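Local coordinates for synaptotagmin-1 (PDB 7AS6), which helps keep the plant plasma membrane intact under freezing and osmotic stress, here represented by its C2A domain, a lipid-binding beta sandwich, at residues 12-17 with 130-135; 31-36 with 74-79; 4-9 with 65-70. All blocks are in the same frame, centred on the assembly; numbering follows the deposited sequence.

Contact 1: residues 12-17 with 130-135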
ATOM      1  N   VAL A  12      -2.516  -7.154  -5.274  1.00 53.83           N
ATOM      2  CA  VAL A  12      -2.712  -5.916  -4.518  1.00 46.93           C
ATOM      3  C   VAL A  12      -2.743  -4.770  -5.510  1.00 47.39           C
ATOM      4  O   VAL A  12      -1.767  -4.530  -6.231  1.00 44.92           O
ATOM      5  CB  VAL A  12      -1.597  -5.683  -3.488  1.00 50.33           C
ATOM      6  CG1 VAL A  12      -1.909  -4.441  -2.657  1.00 43.99           C
ATOM      7  CG2 VAL A  12      -1.420  -6.891  -2.601  1.00 51.81           C
ATOM      8  N   LYS A  13      -3.851  -4.068  -5.562  1.00 43.30           N
ATOM      9  CA  LYS A  13      -3.954  -2.906  -6.418  1.00 44.96           C
ATOM     10  C   LYS A  13      -3.922  -1.695  -5.508  1.00 46.99           C
ATOM     11  O   LYS A  13      -4.701  -1.618  -4.549  1.00 44.62           O
ATOM     12  CB  LYS A  13      -5.232  -2.935  -7.260  1.00 48.84           C
ATOM     13  CG  LYS A  13      -5.248  -1.870  -8.365  1.00 51.85           C
ATOM     14  CD  LYS A  13      -6.574  -1.863  -9.113  1.00 57.31           C
ATOM     15  CE  LYS A  13      -6.378  -1.677 -10.607  1.00 60.26           C
ATOM     16  NZ  LYS A  13      -7.662  -1.944 -11.329  1.00 60.03           N
ATOM     17  N   VAL A  14      -2.994  -0.780  -5.770  1.00 39.03           N
ATOM     18  CA  VAL A  14      -3.022   0.530  -5.136  1.00 41.19           C
ATOM     19  C   VAL A  14      -3.836   1.444  -6.041  1.00 38.97           C
ATOM     20  O   VAL A  14      -3.401   1.804  -7.142  1.00 42.47           O
ATOM     21  CB  VAL A  14      -1.613   1.088  -4.895  1.00 42.68           C
ATOM     22  CG1 VAL A  14      -1.709   2.475  -4.252  1.00 39.70           C
ATOM     23  CG2 VAL A  14      -0.831   0.142  -3.996  1.00 45.73           C
ATOM     24  N   VAL A  15      -4.997   1.852  -5.561  1.00 40.31           N
ATOM     25  CA  VAL A  15      -5.950   2.565  -6.399  1.00 47.63           C
ATOM     26  C   VAL A  15      -5.646   4.050  -6.370  1.00 42.12           C
ATOM     27  O   VAL A  15      -5.252   4.628  -7.390  1.00 44.80           O
ATOM     28  CB  VAL A  15      -7.395   2.295  -5.951  1.00 45.69           C
ATOM     29  CG1 VAL A  15      -8.368   3.069  -6.824  1.00 48.77           C
ATOM     30  CG2 VAL A  15      -7.687   0.798  -6.013  1.00 49.97           C
ATOM     31  N   ARG A  16      -5.838   4.677  -5.212  1.00 45.04           N
ATOM     32  CA  ARG A  16      -5.628   6.112  -5.083  1.00 44.79           C
ATOM     33  C   ARG A  16      -5.408   6.467  -3.617  1.00 46.53           C
ATOM     34  O   ARG A  16      -5.662   5.666  -2.713  1.00 47.36           O
ATOM     35  CB  ARG A  16      -6.817   6.887  -5.662  1.00 46.89           C
ATOM     36  CG  ARG A  16      -8.119   6.722  -4.876  1.00 52.54           C
ATOM     37  CD  ARG A  16      -9.332   7.288  -5.636  1.00 49.32           C
ATOM     38  NE  ARG A  16     -10.398   6.288  -5.723  1.00 67.68           N
ATOM     39  CZ  ARG A  16     -10.759   5.647  -6.833  1.00 64.27           C
ATOM     40  NH1 ARG A  16     -10.159   5.910  -7.986  1.00 67.36           N
ATOM     41  NH2 ARG A  16     -11.729   4.741  -6.794  1.00 74.90           N
ATOM     42  N   ALA A  17      -4.907   7.683  -3.400  1.00 45.27           N
ATOM     43  CA  ALA A  17      -4.940   8.334  -2.103  1.00 45.88           C
ATOM     44  C   ALA A  17      -5.786   9.590  -2.233  1.00 46.14           C
ATOM     45  O   ALA A  17      -5.865  10.196  -3.305  1.00 45.77           O
ATOM     46  CB  ALA A  17      -3.546   8.688  -1.588  1.00 44.83           C
ATOM     47  N   GLY A 130      -5.080  11.755   5.392  1.00 64.70           N
ATOM     48  CA  GLY A 130      -5.599  11.246   4.139  1.00 59.17           C
ATOM     49  C   GLY A 130      -5.984   9.780   4.230  1.00 59.62           C
ATOM     50  O   GLY A 130      -5.799   9.097   5.242  1.00 59.18           O
ATOM     51  N   LYS A 131      -6.542   9.298   3.129  1.00 55.44           N
ATOM     52  CA  LYS A 131      -6.995   7.920   3.017  1.00 57.84           C
ATOM     53  C   LYS A 131      -6.274   7.269   1.852  1.00 53.16           C
ATOM     54  O   LYS A 131      -6.011   7.921   0.838  1.00 57.25           O
ATOM     55  CB  LYS A 131      -8.516   7.849   2.800  1.00 56.98           C
ATOM     56  CG  LYS A 131      -9.325   8.232   4.020  1.00 68.98           C
ATOM     57  CD  LYS A 131     -10.820   8.207   3.743  1.00 74.68           C
ATOM     58  CE  LYS A 131     -11.621   8.212   5.043  1.00 83.11           C
ATOM     59  NZ  LYS A 131     -11.256   9.357   5.919  1.00 88.67           N
ATOM     60  N   LEU A 132      -5.940   5.994   1.998  1.00 52.68           N
ATOM     61  CA  LEU A 132      -5.440   5.195   0.889  1.00 50.42           C
ATOM     62  C   LEU A 132      -6.488   4.154   0.536  1.00 51.00           C
ATOM     63  O   LEU A 132      -7.031   3.500   1.430  1.00 51.50           O
ATOM     64  CB  LEU A 132      -4.134   4.500   1.249  1.00 48.84           C
ATOM     65  CG  LEU A 132      -3.444   3.767   0.105  1.00 49.28           C
ATOM     66  CD1 LEU A 132      -2.984   4.744  -0.959  1.00 40.76           C
ATOM     67  CD2 LEU A 132      -2.276   2.919   0.605  1.00 45.91           C
ATOM     68  N   GLU A 133      -6.782   4.008  -0.758  1.00 48.89           N
ATOM     69  CA  GLU A 133      -7.744   3.012  -1.241  1.00 51.52           C
ATOM     70  C   GLU A 133      -7.014   1.938  -2.031  1.00 48.78           C
ATOM     71  O   GLU A 133      -6.251   2.250  -2.955  1.00 45.93           O
ATOM     72  CB  GLU A 133      -8.836   3.658  -2.094  1.00 50.22           C
ATOM     73  CG  GLU A 133      -9.573   4.753  -1.321  1.00 59.78           C
ATOM     74  CD  GLU A 133     -10.837   5.238  -1.999  1.00 68.14           C
ATOM     75  OE1 GLU A 133     -11.114   4.803  -3.138  1.00 71.58           O
ATOM     76  OE2 GLU A 133     -11.566   6.053  -1.379  1.00 72.76           O
ATOM     77  N   VAL A 134      -7.219   0.676  -1.643  1.00 43.45           N
ATOM     78  CA  VAL A 134      -6.525  -0.460  -2.235  1.00 47.91           C
ATOM     79  C   VAL A 134      -7.535  -1.578  -2.494  1.00 50.40           C
ATOM     80  O   VAL A 134      -8.668  -1.549  -2.006  1.00 52.99           O
ATOM     81  CB  VAL A 134      -5.380  -0.980  -1.340  1.00 48.14           C
ATOM     82  CG1 VAL A 134      -4.477   0.160  -0.870  1.00 45.81           C
ATOM     83  CG2 VAL A 134      -5.945  -1.712  -0.154  1.00 49.84           C
ATOM     84  N   GLU A 135      -7.111  -2.577  -3.268  1.00 48.47           N
ATOM     85  CA  GLU A 135      -7.903  -3.778  -3.526  1.00 49.30           C
ATOM     86  C   GLU A 135      -7.023  -5.003  -3.387  1.00 51.32           C
ATOM     87  O   GLU A 135      -5.827  -4.965  -3.686  1.00 54.13           O
ATOM     88  CB  GLU A 135      -8.494  -3.835  -4.926  1.00 52.02           C
ATOM     89  CG  GLU A 135      -9.594  -2.864  -5.240  1.00 54.93           C
ATOM     90  CD  GLU A 135     -10.051  -3.041  -6.675  1.00 63.47           C
ATOM     91  OE1 GLU A 135      -9.824  -4.153  -7.224  1.00 59.65           O
ATOM     92  OE2 GLU A 135     -10.600  -2.071  -7.258  1.00 63.87           O
TER
HETATM   93  O   HOH W   1     -10.200  -0.677  -9.524  1.00 65.89           O

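Contact 2: residues 31-36 with 74-79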
ATOM      1  N   PRO A  31       3.612  11.992  -4.107  1.00 37.22           N
ATOM      2  CA  PRO A  31       3.478  10.726  -3.391  1.00 38.73           C
ATOM      3  C   PRO A  31       3.795   9.501  -4.227  1.00 37.31           C
ATOM      4  O   PRO A  31       3.511   9.425  -5.428  1.00 39.73           O
ATOM      5  CB  PRO A  31       2.005  10.715  -2.961  1.00 40.54           C
ATOM      6  CG  PRO A  31       1.313  11.608  -3.928  1.00 41.10           C
ATOM      7  CD  PRO A  31       2.311  12.683  -4.228  1.00 35.92           C
ATOM      8  N   PHE A  32       4.397   8.532  -3.541  1.00 36.24           N
ATOM      9  CA  PHE A  32       4.457   7.146  -3.971  1.00 39.00           C
ATOM     10  C   PHE A  32       4.162   6.252  -2.764  1.00 42.09           C
ATOM     11  O   PHE A  32       4.198   6.703  -1.616  1.00 41.50           O
ATOM     12  CB  PHE A  32       5.821   6.835  -4.591  1.00 32.92           C
ATOM     13  CG  PHE A  32       6.977   6.945  -3.639  1.00 40.09           C
ATOM     14  CD1 PHE A  32       7.564   8.181  -3.365  1.00 41.75           C
ATOM     15  CD2 PHE A  32       7.511   5.807  -3.053  1.00 39.05           C
ATOM     16  CE1 PHE A  32       8.648   8.270  -2.510  1.00 41.89           C
ATOM     17  CE2 PHE A  32       8.582   5.888  -2.197  1.00 44.95           C
ATOM     18  CZ  PHE A  32       9.165   7.118  -1.932  1.00 42.94           C
ATOM     19  N   VAL A  33       3.848   4.975  -3.015  1.00 37.98           N
ATOM     20  CA  VAL A  33       3.501   4.037  -1.945  1.00 40.72           C
ATOM     21  C   VAL A  33       4.512   2.893  -1.911  1.00 39.29           C
ATOM     22  O   VAL A  33       4.849   2.327  -2.956  1.00 41.74           O
ATOM     23  CB  VAL A  33       2.066   3.489  -2.126  1.00 40.95           C
ATOM     24  CG1 VAL A  33       1.653   2.619  -0.945  1.00 38.90           C
ATOM     25  CG2 VAL A  33       1.082   4.640  -2.307  1.00 40.61           C
ATOM     26  N   LYS A  34       4.994   2.544  -0.712  1.00 42.82           N
ATOM     27  CA  LYS A  34       5.734   1.298  -0.510  1.00 43.98           C
ATOM     28  C   LYS A  34       4.803   0.240   0.082  1.00 43.92           C
ATOM     29  O   LYS A  34       3.991   0.530   0.969  1.00 46.19           O
ATOM     30  CB  LYS A  34       6.962   1.494   0.401  1.00 43.92           C
ATOM     31  CG  LYS A  34       8.077   2.340  -0.228  1.00 49.50           C
ATOM     32  CD  LYS A  34       9.353   2.353   0.638  1.00 57.39           C
ATOM     33  CE  LYS A  34      10.425   3.301   0.064  1.00 58.78           C
ATOM     34  NZ  LYS A  34      11.627   3.475   0.951  1.00 64.77           N
ATOM     35  N   ILE A  35       4.894  -0.984  -0.428  1.00 44.76           N
ATOM     36  CA  ILE A  35       4.051  -2.087   0.047  1.00 47.36           C
ATOM     37  C   ILE A  35       4.969  -3.214   0.471  1.00 45.30           C
ATOM     38  O   ILE A  35       5.839  -3.638  -0.301  1.00 48.78           O
ATOM     39  CB  ILE A  35       3.052  -2.583  -1.011  1.00 44.33           C
ATOM     40  CG1 ILE A  35       2.136  -1.466  -1.504  1.00 46.60           C
ATOM     41  CG2 ILE A  35       2.217  -3.738  -0.448  1.00 45.93           C
ATOM     42  CD1 ILE A  35       2.644  -0.780  -2.766  1.00 48.61           C
ATOM     43  N   LYS A  36       4.794  -3.681   1.697  1.00 46.51           N
ATOM     44  CA  LYS A  36       5.566  -4.792   2.229  1.00 53.87           C
ATOM     45  C   LYS A  36       4.603  -5.842   2.761  1.00 54.09           C
ATOM     46  O   LYS A  36       3.523  -5.515   3.257  1.00 54.99           O
ATOM     47  CB  LYS A  36       6.512  -4.315   3.342  1.00 55.34           C
ATOM     48  CG  LYS A  36       7.504  -5.354   3.835  1.00 64.71           C
ATOM     49  CD  LYS A  36       8.443  -5.814   2.720  1.00 71.93           C
ATOM     50  CE  LYS A  36       8.612  -7.345   2.733  1.00 81.13           C
ATOM     51  NZ  LYS A  36       7.621  -8.075   1.853  1.00 78.33           N
ATOM     52  N   LEU A  74      -0.198  -6.921   5.212  1.00 56.52           N
ATOM     53  CA  LEU A  74       0.454  -5.970   4.326  1.00 52.55           C
ATOM     54  C   LEU A  74       0.650  -4.660   5.065  1.00 54.52           C
ATOM     55  O   LEU A  74      -0.190  -4.259   5.871  1.00 58.60           O
ATOM     56  CB  LEU A  74      -0.384  -5.733   3.072  1.00 50.28           C
ATOM     57  CG  LEU A  74      -0.443  -6.918   2.112  1.00 54.43           C
ATOM     58  CD1 LEU A  74      -1.653  -6.782   1.223  1.00 50.62           C
ATOM     59  CD2 LEU A  74       0.832  -6.984   1.276  1.00 51.88           C
ATOM     60  N   GLU A  75       1.758  -3.990   4.792  1.00 52.78           N
ATOM     61  CA  GLU A  75       1.987  -2.646   5.299  1.00 51.52           C
ATOM     62  C   GLU A  75       2.129  -1.708   4.113  1.00 48.74           C
ATOM     63  O   GLU A  75       2.970  -1.936   3.240  1.00 48.37           O
ATOM     64  CB  GLU A  75       3.230  -2.608   6.169  1.00 56.81           C
ATOM     65  CG  GLU A  75       3.345  -1.367   7.008  1.00 61.30           C
ATOM     66  CD  GLU A  75       4.748  -1.194   7.560  1.00 71.30           C
ATOM     67  OE1 GLU A  75       5.673  -0.978   6.743  1.00 69.49           O
ATOM     68  OE2 GLU A  75       4.926  -1.292   8.796  1.00 79.63           O
ATOM     69  N   PHE A  76       1.279  -0.688   4.058  1.00 47.84           N
ATOM     70  CA  PHE A  76       1.365   0.356   3.050  1.00 47.67           C
ATOM     71  C   PHE A  76       1.929   1.621   3.680  1.00 49.73           C
ATOM     72  O   PHE A  76       1.503   2.035   4.763  1.00 50.99           O
ATOM     73  CB  PHE A  76       0.002   0.660   2.449  1.00 46.57           C
ATOM     74  CG  PHE A  76      -0.684  -0.543   1.864  1.00 46.76           C
ATOM     75  CD1 PHE A  76      -0.592  -0.815   0.501  1.00 47.10           C
ATOM     76  CD2 PHE A  76      -1.404  -1.403   2.671  1.00 50.08           C
ATOM     77  CE1 PHE A  76      -1.221  -1.941  -0.050  1.00 48.77           C
ATOM     78  CE2 PHE A  76      -2.036  -2.537   2.134  1.00 50.72           C
ATOM     79  CZ  PHE A  76      -1.945  -2.795   0.766  1.00 47.75           C
ATOM     80  N   SER A  77       2.878   2.248   3.000  1.00 45.57           N
ATOM     81  CA  SER A  77       3.476   3.476   3.509  1.00 47.82           C
ATOM     82  C   SER A  77       3.518   4.490   2.388  1.00 45.93           C
ATOM     83  O   SER A  77       4.063   4.216   1.314  1.00 45.22           O
ATOM     84  CB  SER A  77       4.864   3.210   4.062  1.00 49.02           C
ATOM     85  OG  SER A  77       4.773   2.284   5.125  1.00 58.07           O
ATOM     86  N   VAL A  78       2.923   5.638   2.619  1.00 44.24           N
ATOM     87  CA  VAL A  78       2.941   6.702   1.637  1.00 45.73           C
ATOM     88  C   VAL A  78       4.108   7.632   1.956  1.00 47.02           C
ATOM     89  O   VAL A  78       4.243   8.112   3.088  1.00 47.57           O
ATOM     90  CB  VAL A  78       1.605   7.456   1.625  1.00 43.61           C
ATOM     91  CG1 VAL A  78       1.625   8.509   0.535  1.00 43.40           C
ATOM     92  CG2 VAL A  78       0.440   6.464   1.411  1.00 45.11           C
ATOM     93  N   TYR A  79       4.982   7.832   0.974  1.00 42.16           N
ATOM     94  CA  TYR A  79       6.152   8.691   1.083  1.00 43.89           C
ATOM     95  C   TYR A  79       6.011   9.848   0.116  1.00 41.86           C
ATOM     96  O   TYR A  79       5.319   9.756  -0.895  1.00 40.52           O
ATOM     97  CB  TYR A  79       7.447   7.950   0.728  1.00 41.86           C
ATOM     98  CG  TYR A  79       7.913   6.959   1.748  1.00 49.07           C
ATOM     99  CD1 TYR A  79       8.910   7.291   2.641  1.00 50.43           C
ATOM    100  CD2 TYR A  79       7.363   5.690   1.820  1.00 48.79           C
ATOM    101  CE1 TYR A  79       9.352   6.392   3.580  1.00 54.08           C
ATOM    102  CE2 TYR A  79       7.805   4.778   2.767  1.00 54.15           C
ATOM    103  CZ  TYR A  79       8.806   5.140   3.640  1.00 57.05           C
ATOM    104  OH  TYR A  79       9.265   4.256   4.592  1.00 64.85           O
TER

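Contact 3: residues 4-9 with 65-70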
ATOM      1  N   ARG A   4       6.639 -23.120   4.670  1.00159.81           N
ATOM      2  CA  ARG A   4       7.231 -22.006   3.937  1.00142.96           C
ATOM      3  C   ARG A   4       6.844 -22.032   2.461  1.00133.74           C
ATOM      4  O   ARG A   4       7.253 -21.161   1.691  1.00131.83           O
ATOM      5  CB  ARG A   4       8.756 -22.016   4.079  1.00146.64           C
ATOM      6  CG  ARG A   4       9.409 -23.360   3.782  1.00149.73           C
ATOM      7  CD  ARG A   4      10.571 -23.232   2.799  1.00150.54           C
ATOM      8  NE  ARG A   4      10.123 -23.259   1.408  1.00148.59           N
ATOM      9  CZ  ARG A   4      10.143 -22.211   0.589  1.00146.54           C
ATOM     10  NH1 ARG A   4      10.599 -21.043   1.015  1.00146.47           N
ATOM     11  NH2 ARG A   4       9.713 -22.335  -0.659  1.00142.46           N
ATOM     12  N   ARG A   5       6.053 -23.033   2.065  1.00128.61           N
ATOM     13  CA  ARG A   5       5.641 -23.156   0.671  1.00119.01           C
ATOM     14  C   ARG A   5       4.385 -22.327   0.408  1.00107.45           C
ATOM     15  O   ARG A   5       3.463 -22.325   1.228  1.00101.73           O
ATOM     16  CB  ARG A   5       5.389 -24.614   0.318  1.00120.00           C
ATOM     17  CG  ARG A   5       6.666 -25.390   0.065  1.00126.95           C
ATOM     18  CD  ARG A   5       7.205 -25.066  -1.314  1.00130.35           C
ATOM     19  NE  ARG A   5       6.410 -25.716  -2.354  1.00131.98           N
ATOM     20  CZ  ARG A   5       6.320 -25.293  -3.611  1.00133.42           C
ATOM     21  NH1 ARG A   5       5.572 -25.961  -4.480  1.00131.88           N
ATOM     22  NH2 ARG A   5       6.966 -24.197  -3.996  1.00127.91           N
ATOM     23  N   PRO A   6       4.320 -21.612  -0.719  1.00103.14           N
ATOM     24  CA  PRO A   6       3.255 -20.614  -0.898  1.00 91.38           C
ATOM     25  C   PRO A   6       1.895 -21.259  -1.141  1.00 85.86           C
ATOM     26  O   PRO A   6       1.757 -22.173  -1.957  1.00 82.18           O
ATOM     27  CB  PRO A   6       3.727 -19.806  -2.116  1.00 87.41           C
ATOM     28  CG  PRO A   6       5.189 -20.123  -2.255  1.00 94.12           C
ATOM     29  CD  PRO A   6       5.310 -21.544  -1.805  1.00105.03           C
ATOM     30  N   VAL A   7       0.885 -20.755  -0.425  1.00 77.48           N
ATOM     31  CA  VAL A   7      -0.485 -21.246  -0.547  1.00 79.55           C
ATOM     32  C   VAL A   7      -1.149 -20.689  -1.793  1.00 78.05           C
ATOM     33  O   VAL A   7      -1.955 -21.363  -2.446  1.00 72.78           O
ATOM     34  CB  VAL A   7      -1.292 -20.869   0.707  1.00 78.61           C
ATOM     35  CG1 VAL A   7      -2.639 -21.571   0.710  1.00 78.80           C
ATOM     36  CG2 VAL A   7      -0.500 -21.168   1.957  1.00 84.26           C
ATOM     37  N   GLY A   8      -0.860 -19.437  -2.106  1.00 75.31           N
ATOM     38  CA  GLY A   8      -1.480 -18.784  -3.232  1.00 72.47           C
ATOM     39  C   GLY A   8      -0.769 -17.481  -3.507  1.00 70.69           C
ATOM     40  O   GLY A   8       0.344 -17.247  -3.035  1.00 68.55           O
ATOM     41  N   ILE A   9      -1.434 -16.633  -4.277  1.00 61.79           N
ATOM     42  CA  ILE A   9      -0.893 -15.342  -4.668  1.00 64.34           C
ATOM     43  C   ILE A   9      -1.965 -14.294  -4.427  1.00 62.34           C
ATOM     44  O   ILE A   9      -3.126 -14.486  -4.804  1.00 61.13           O
ATOM     45  CB  ILE A   9      -0.442 -15.346  -6.138  1.00 62.52           C
ATOM     46  CG1 ILE A   9       0.712 -16.331  -6.325  1.00 66.22           C
ATOM     47  CG2 ILE A   9      -0.019 -13.954  -6.569  1.00 62.83           C
ATOM     48  CD1 ILE A   9       1.045 -16.592  -7.769  1.00 64.51           C
ATOM     49  N   SER A  65       3.534 -13.640  -3.057  1.00 62.63           N
ATOM     50  CA  SER A  65       3.305 -15.029  -2.670  1.00 68.29           C
ATOM     51  C   SER A  65       2.820 -15.077  -1.229  1.00 68.34           C
ATOM     52  O   SER A  65       3.390 -14.418  -0.350  1.00 67.33           O
ATOM     53  CB  SER A  65       4.582 -15.853  -2.823  1.00 72.91           C
ATOM     54  OG  SER A  65       4.908 -16.038  -4.187  1.00 76.52           O
ATOM     55  N   VAL A  66       1.763 -15.846  -0.987  1.00 65.91           N
ATOM     56  CA  VAL A  66       1.157 -15.952   0.333  1.00 70.19           C
ATOM     57  C   VAL A  66       1.547 -17.289   0.938  1.00 77.17           C
ATOM     58  O   VAL A  66       1.348 -18.341   0.316  1.00 75.86           O
ATOM     59  CB  VAL A  66      -0.373 -15.819   0.265  1.00 72.07           C
ATOM     60  CG1 VAL A  66      -0.955 -15.783   1.673  1.00 73.78           C
ATOM     61  CG2 VAL A  66      -0.763 -14.584  -0.510  1.00 68.89           C
ATOM     62  N   ARG A  67       2.096 -17.245   2.156  1.00 77.81           N
ATOM     63  CA  ARG A  67       2.488 -18.440   2.889  1.00 81.74           C
ATOM     64  C   ARG A  67       1.630 -18.714   4.115  1.00 80.70           C
ATOM     65  O   ARG A  67       1.632 -19.847   4.601  1.00 82.90           O
ATOM     66  CB  ARG A  67       3.962 -18.348   3.309  1.00 89.25           C
ATOM     67  CG  ARG A  67       4.912 -18.532   2.137  1.00 98.85           C
ATOM     68  CD  ARG A  67       6.345 -18.173   2.469  1.00109.07           C
ATOM     69  NE  ARG A  67       7.203 -18.375   1.305  1.00115.12           N
ATOM     70  CZ  ARG A  67       7.467 -17.444   0.390  1.00114.82           C
ATOM     71  NH1 ARG A  67       6.952 -16.225   0.498  1.00107.69           N
ATOM     72  NH2 ARG A  67       8.256 -17.731  -0.634  1.00120.55           N
ATOM     73  N   ASP A  68       0.900 -17.724   4.619  1.00 78.91           N
ATOM     74  CA  ASP A  68      -0.080 -17.962   5.672  1.00 80.21           C
ATOM     75  C   ASP A  68      -1.136 -16.863   5.659  1.00 79.37           C
ATOM     76  O   ASP A  68      -0.912 -15.777   6.209  1.00 78.37           O
ATOM     77  CB  ASP A  68       0.583 -18.029   7.049  1.00 85.27           C
ATOM     78  CG  ASP A  68      -0.311 -18.682   8.094  1.00 90.34           C
ATOM     79  OD1 ASP A  68       0.068 -19.749   8.620  1.00 95.65           O
ATOM     80  OD2 ASP A  68      -1.406 -18.143   8.371  1.00 88.12           O
ATOM     81  N   PRO A  69      -2.300 -17.110   5.052  1.00 79.52           N
ATOM     82  CA  PRO A  69      -3.333 -16.066   4.998  1.00 75.32           C
ATOM     83  C   PRO A  69      -3.821 -15.635   6.366  1.00 79.42           C
ATOM     84  O   PRO A  69      -4.409 -14.553   6.483  1.00 76.80           O
ATOM     85  CB  PRO A  69      -4.458 -16.722   4.184  1.00 76.86           C
ATOM     86  CG  PRO A  69      -3.818 -17.880   3.476  1.00 74.90           C
ATOM     87  CD  PRO A  69      -2.722 -18.348   4.376  1.00 77.77           C
ATOM     88  N   GLN A  70      -3.585 -16.440   7.406  1.00 82.50           N
ATOM     89  CA  GLN A  70      -4.079 -16.119   8.740  1.00 84.98           C
ATOM     90  C   GLN A  70      -3.175 -15.126   9.463  1.00 87.27           C
ATOM     91  O   GLN A  70      -3.668 -14.240  10.170  1.00 90.32           O
ATOM     92  CB  GLN A  70      -4.219 -17.400   9.567  1.00 90.59           C
ATOM     93  CG  GLN A  70      -5.257 -18.376   9.054  1.00 90.91           C
ATOM     94  CD  GLN A  70      -6.658 -17.805   9.144  1.00 94.80           C
ATOM     95  OE1 GLN A  70      -6.967 -17.055  10.068  1.00101.16           O
ATOM     96  NE2 GLN A  70      -7.505 -18.140   8.175  1.00 88.33           N
TER

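Contact 1: residues 12-17 with 130-135
The carbonyl oxygen of Glu133 is gripped by two successive amides of the facing strand. Val15 N reaches Glu133 O at 2.9 Å and lies in its carbonyl plane, while Arg16 N adds a longer, weak bond to the same oxygen. Two residues facing one define a classic beta bulge, and the pairing confirms it: Val14 stands opposite Val134, but Arg16 rather than Val15 pairs with Glu133. The bulge has a helix-like psi at Val15 (-67°), which breaks the alternation and turns its CB toward the other strand, 3.2 Å from Glu133 O. Beyond it the antiparallel pattern resumes, with Glu133 N giving a nearly straight 2.8 Å bond to Arg16 O.

On the face of Lys13, Arg16, Glu133 and Glu135 the contact is charged. Arg16 NE meets Glu133 OE1 at 3.1 Å from above the carboxylate plane, the two planar groups standing 74° apart, so this is a single-point salt bridge. Val15 CG1 lies over the centre of the guanidinium and supports one of its faces; Arg16 NH1 makes a further salt bridge, to Glu57 of strand 57-66. A water bound to Glu135 OE2 at 2.7 Å makes a weak link to Lys13 NZ. The other face is apolar: Leu132 has CG anti to its backbone N (chi1 -173°), which brings CD1 within 4.0 Å of Ala17 CB and also near Val14 CG1.

Strand 8-18 continues the sheet on its far edge by backbone bonds to strand 57-66, while strand 131-140 is flanked by 106-111. The apolar face turns inward, where Val12, Leu132 and Val134 pack on Phe76 of strand 73-80 in the opposing sheet.

Contact 2: residues 31-36 with 74-79
Strands 31-36 and 74-79 run antiparallel at 158°, their axes 4.6 Å apart at closest approach. Phe32-Tyr79, Lys34-Ser77 and Lys36-Glu75 are hydrogen-bonded pairs, each closed by two N-H...O bonds, and Val33-Val78 and Ile35-Phe76 alternate with them; this unbroken register shows no bulge. The pair is central in one sheet of the C2 beta sandwich. Residues 31-36 directly follow Asp30 and residues 74-79 directly precede Asp80, acidic ligands of bound cadmium that probably also bind calcium.

On the apolar inner face Ile35 CG1 comes to 3.4 Å from Phe76 CD1, while Val33 CG1 approaches the edge of the same ring. Ile35 CG2 also reaches Leu74 CD2, and Val33 and Val78 meet through their CG2 methyls.

The other face carries a layered group. Phe32 CG sits between its backbone N and carbonyl carbon (chi1 64°), placing the ring beneath Tyr79 CB, a CH-pi contact 3.7 Å from CB to the ring centroid. The two rings are 15° from parallel but slid apart, with little overlap. Extended Lys34 lays CD 3.6 Å from Tyr79 CE2 and holds NZ over the tyrosine face, 4.5 Å from its centroid, as a cation-pi contact; Tyr79 OH hydrogen-bonds Lys89 NZ.

Contact 3: residues 4-9 with 65-70
A classic beta bulge marks this end of the sheet, where Val7 and Gly8 together face Val66. The carbonyl oxygen of Val66 takes both amides: Val7 N lies 2.6 Å from Val66 O, nearly in line with the carbonyl bond, and Gly8 N makes a weak bond to the same atom. In return Val66 N donates a nearly straight 2.9 Å bond to Gly8 O. Past this hydrogen-bonded pair, Ile9 and Ser65 form a non-hydrogen-bonded one. The bulge shows in the backbone, since Val7 has a helical psi of -38° and Gly8 is almost fully extended.

On the other side of the bulge, toward Arg4 and Arg67, strand pairing ends and a side-chain bond joins the chains. With CG anti to the carbonyl carbon (chi1 -73°) and the chain extended from there to NE, Arg67 brings NE to Arg4 O. That bond is 2.8 Å long but bent (138° at the hydrogen); the oxygen lies at the guanidinium edge, close to its plane, while Pro6 CG sits over one guanidinium face, near NH2. Arg4 NH1 lies 4.3 Å from Arg67 NE, where like charges probably repel mildly; a long, weak ion pair of Arg67 NH1 with Asp40 would partly offset this. Pro6 CB also packs on Ser65 CB at 4.1 Å, and Val7 CG2 reaches Arg67 O and, more loosely, Pro69 CD. After Arg67 the chain turns: Asp68 OD2 accepts from Gln70 N at 2.9 Å, an Asx turn.

Gln72 OE1 accepts hydrogen bonds from the backbone N of Arg67 and Asp68, tying the turn to the residue just before strand 73-80. Alongside, Val7 and Ile9 bond by backbone to Phe141 and Lys139, and Tyr138 of strand 131-140 is touched by Val7, Val66 and Pro69.

In the fold
Contacts 1 and 3 share strand 8-18, pairing it with strand 131-140 in one and with strand 57-66 in the other, their centres about 22 Å apart in the same sheet. Contact 2 belongs to the opposing sheet, and its centre lies about 10 Å from that of contact 1. Those two meet across the sandwich core, where Val14 CG2 touches Ile35 CD1 at 3.8 Å. Contact 2 is buried and adds an aromatic and cation-pi group on the face away from the core; contact 1, partly buried, carries a salt bridge there; contact 3, at the surface and away from the calcium-site loops that bind cadmium here, relies on a side-chain-to-carbonyl bond. Bulges interrupt contacts 1 and 3.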